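Local coordinates for protein phosphonate monoester hydrolase (Ruegeria pomeroyi, PDB 4UPK) that belongs to the sulfatase family of hydrolases, within the alkaline phosphatase clan, at residues T468-A473 against P477-D482. Residues are numbered along the deposited sequence; the frame is centred on the assembly and turned at random.
Sequences TLVEFA and PPMLFD
The ring of Phe472 is met at its edge by Met479, whose CE lies in the ring plane 3.6 Å from CZ, while Pro477 O sits near the same plane, 3.5 Å from CD1; the ring also meets that of His277, their planes at about 20°. With CG beside the backbone N, the Met479 chain runs extended beyond CG (chi2 -167°) and carries CE to the ring, passing alongside Val470 with the two CB atoms 3.7 Å apart. The Phe481 ring is approached obliquely by Val470 CG2, 4.2 Å from CE2, and its CD2 touches CB and CG2 of Thr468. On the face that bears Leu469 and Leu480, Glu471 OE1 lies 3.6 Å from Pro478 CB, while Glu471 OE2 is hydrogen-bonded to Ser506 OG and forms a salt bridge with Arg507 of the second subunit. Two hydrogen-bonded pairs, Thr468 with Phe481 and Val470 with Met479, zip the antiparallel backbones together. This beta hairpin supplies the last two strands of a four-stranded antiparallel sheet. Strand 458-463 flanks 467-472, and helix 499-515 packs against the face bearing Leu469 and Leu480, whereas Met479 on the opposite face meets His277, Phe279 and Val363.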
loop_
_atom_site.group_PDB
_atom_site.type_symbol
_atom_site.label_atom_id
_atom_site.label_comp_id
_atom_site.label_asym_id
_atom_site.label_seq_id
_atom_site.Cartn_x
_atom_site.Cartn_y
_atom_site.Cartn_z
ATOM N N THR A 468 5.647 -38.582 -22.930
ATOM C CA THR A 468 6.177 -37.339 -22.377
ATOM C C THR A 468 6.386 -36.436 -23.579
ATOM O O THR A 468 7.055 -36.817 -24.538
ATOM C CB THR A 468 7.431 -37.522 -21.512
ATOM O OG1 THR A 468 7.097 -38.311 -20.379
ATOM C CG2 THR A 468 8.015 -36.180 -21.035
ATOM N N LEU A 469 5.756 -35.279 -23.540
ATOM C CA LEU A 469 5.834 -34.269 -24.577
ATOM C C LEU A 469 6.603 -33.048 -24.034
ATOM O O LEU A 469 6.359 -32.615 -22.905
ATOM C CB LEU A 469 4.405 -33.860 -25.028
ATOM C CG LEU A 469 4.294 -32.597 -25.908
ATOM C CD1 LEU A 469 4.650 -32.878 -27.364
ATOM C CD2 LEU A 469 2.953 -32.024 -25.812
ATOM N N VAL A 470 7.530 -32.508 -24.853
ATOM C CA VAL A 470 8.287 -31.298 -24.559
ATOM C C VAL A 470 7.963 -30.292 -25.676
ATOM O O VAL A 470 8.106 -30.614 -26.852
ATOM C CB VAL A 470 9.814 -31.528 -24.397
ATOM C CG1 VAL A 470 10.557 -30.209 -24.170
ATOM C CG2 VAL A 470 10.125 -32.528 -23.269
ATOM N N GLU A 471 7.502 -29.079 -25.306
ATOM C CA GLU A 471 7.206 -28.016 -26.272
ATOM C C GLU A 471 7.943 -26.748 -25.893
ATOM O O GLU A 471 7.956 -26.371 -24.717
ATOM C CB GLU A 471 5.698 -27.749 -26.363
ATOM C CG GLU A 471 4.909 -28.895 -26.985
ATOM C CD GLU A 471 4.808 -28.916 -28.497
ATOM O OE1 GLU A 471 5.545 -28.154 -29.169
ATOM O OE2 GLU A 471 3.970 -29.694 -29.008
ATOM N N PHE A 472 8.540 -26.086 -26.887
ATOM C CA PHE A 472 9.298 -24.831 -26.733
ATOM C C PHE A 472 8.508 -23.610 -27.239
ATOM O O PHE A 472 7.833 -23.704 -28.256
ATOM C CB PHE A 472 10.613 -24.918 -27.550
ATOM C CG PHE A 472 11.564 -25.975 -27.058
ATOM C CD1 PHE A 472 11.486 -27.282 -27.534
ATOM C CD2 PHE A 472 12.511 -25.680 -26.087
ATOM C CE1 PHE A 472 12.339 -28.264 -27.051
ATOM C CE2 PHE A 472 13.380 -26.666 -25.618
ATOM C CZ PHE A 472 13.294 -27.945 -26.109
ATOM N N ALA A 473 8.661 -22.447 -26.552
ATOM C CA ALA A 473 8.092 -21.152 -26.952
ATOM C C ALA A 473 8.893 -20.676 -28.176
ATOM O O ALA A 473 8.327 -20.116 -29.112
ATOM C CB ALA A 473 8.224 -20.143 -25.815
ATOM N N PRO A 477 11.837 -27.706 -32.390
ATOM C CA PRO A 477 10.783 -28.728 -32.481
ATOM C C PRO A 477 10.436 -29.439 -31.164
ATOM O O PRO A 477 11.253 -29.496 -30.242
ATOM C CB PRO A 477 11.323 -29.708 -33.542
ATOM C CG PRO A 477 12.787 -29.529 -33.529
ATOM C CD PRO A 477 13.014 -28.077 -33.216
ATOM N N PRO A 478 9.211 -30.023 -31.062
ATOM C CA PRO A 478 8.869 -30.758 -29.840
ATOM C C PRO A 478 9.689 -32.038 -29.641
ATOM O O PRO A 478 10.376 -32.504 -30.561
ATOM C CB PRO A 478 7.388 -31.109 -30.042
ATOM C CG PRO A 478 7.166 -31.070 -31.497
ATOM C CD PRO A 478 8.096 -30.031 -32.036
ATOM N N MET A 479 9.614 -32.596 -28.430
ATOM C CA MET A 479 10.197 -33.882 -28.109
ATOM C C MET A 479 9.039 -34.792 -27.748
ATOM O O MET A 479 8.050 -34.343 -27.179
ATOM C CB MET A 479 11.202 -33.828 -26.929
ATOM C CG MET A 479 12.248 -32.760 -27.052
ATOM S SD MET A 479 13.558 -33.008 -25.864
ATOM C CE MET A 479 14.284 -31.398 -25.798
ATOM N N LEU A 480 9.149 -36.050 -28.090
ATOM C CA LEU A 480 8.138 -37.033 -27.738
ATOM C C LEU A 480 8.813 -38.336 -27.324
ATOM O O LEU A 480 9.555 -38.902 -28.103
ATOM C CB LEU A 480 7.118 -37.236 -28.847
ATOM C CG LEU A 480 5.910 -38.113 -28.475
ATOM C CD1 LEU A 480 5.011 -37.415 -27.481
ATOM C CD2 LEU A 480 5.153 -38.536 -29.726
ATOM N N PHE A 481 8.579 -38.769 -26.066
ATOM C CA PHE A 481 9.141 -39.984 -25.499
ATOM C C PHE A 481 8.022 -40.970 -25.183
ATOM O O PHE A 481 7.127 -40.658 -24.415
ATOM C CB PHE A 481 10.010 -39.669 -24.252
ATOM C CG PHE A 481 11.010 -38.547 -24.463
ATOM C CD1 PHE A 481 12.054 -38.684 -25.375
ATOM C CD2 PHE A 481 10.924 -37.371 -23.732
ATOM C CE1 PHE A 481 12.971 -37.648 -25.580
ATOM C CE2 PHE A 481 11.856 -36.340 -23.921
ATOM C CZ PHE A 481 12.877 -36.488 -24.840
ATOM N N ASP A 482 8.061 -42.147 -25.809
ATOM C CA ASP A 482 7.100 -43.224 -25.616
ATOM C C ASP A 482 7.618 -44.201 -24.532
ATOM O O ASP A 482 8.623 -44.887 -24.743
ATOM C CB ASP A 482 6.865 -43.943 -26.959
ATOM C CG ASP A 482 5.857 -45.086 -26.959
ATOM O OD1 ASP A 482 5.190 -45.307 -25.907
ATOM O OD2 ASP A 482 5.759 -45.785 -27.991
#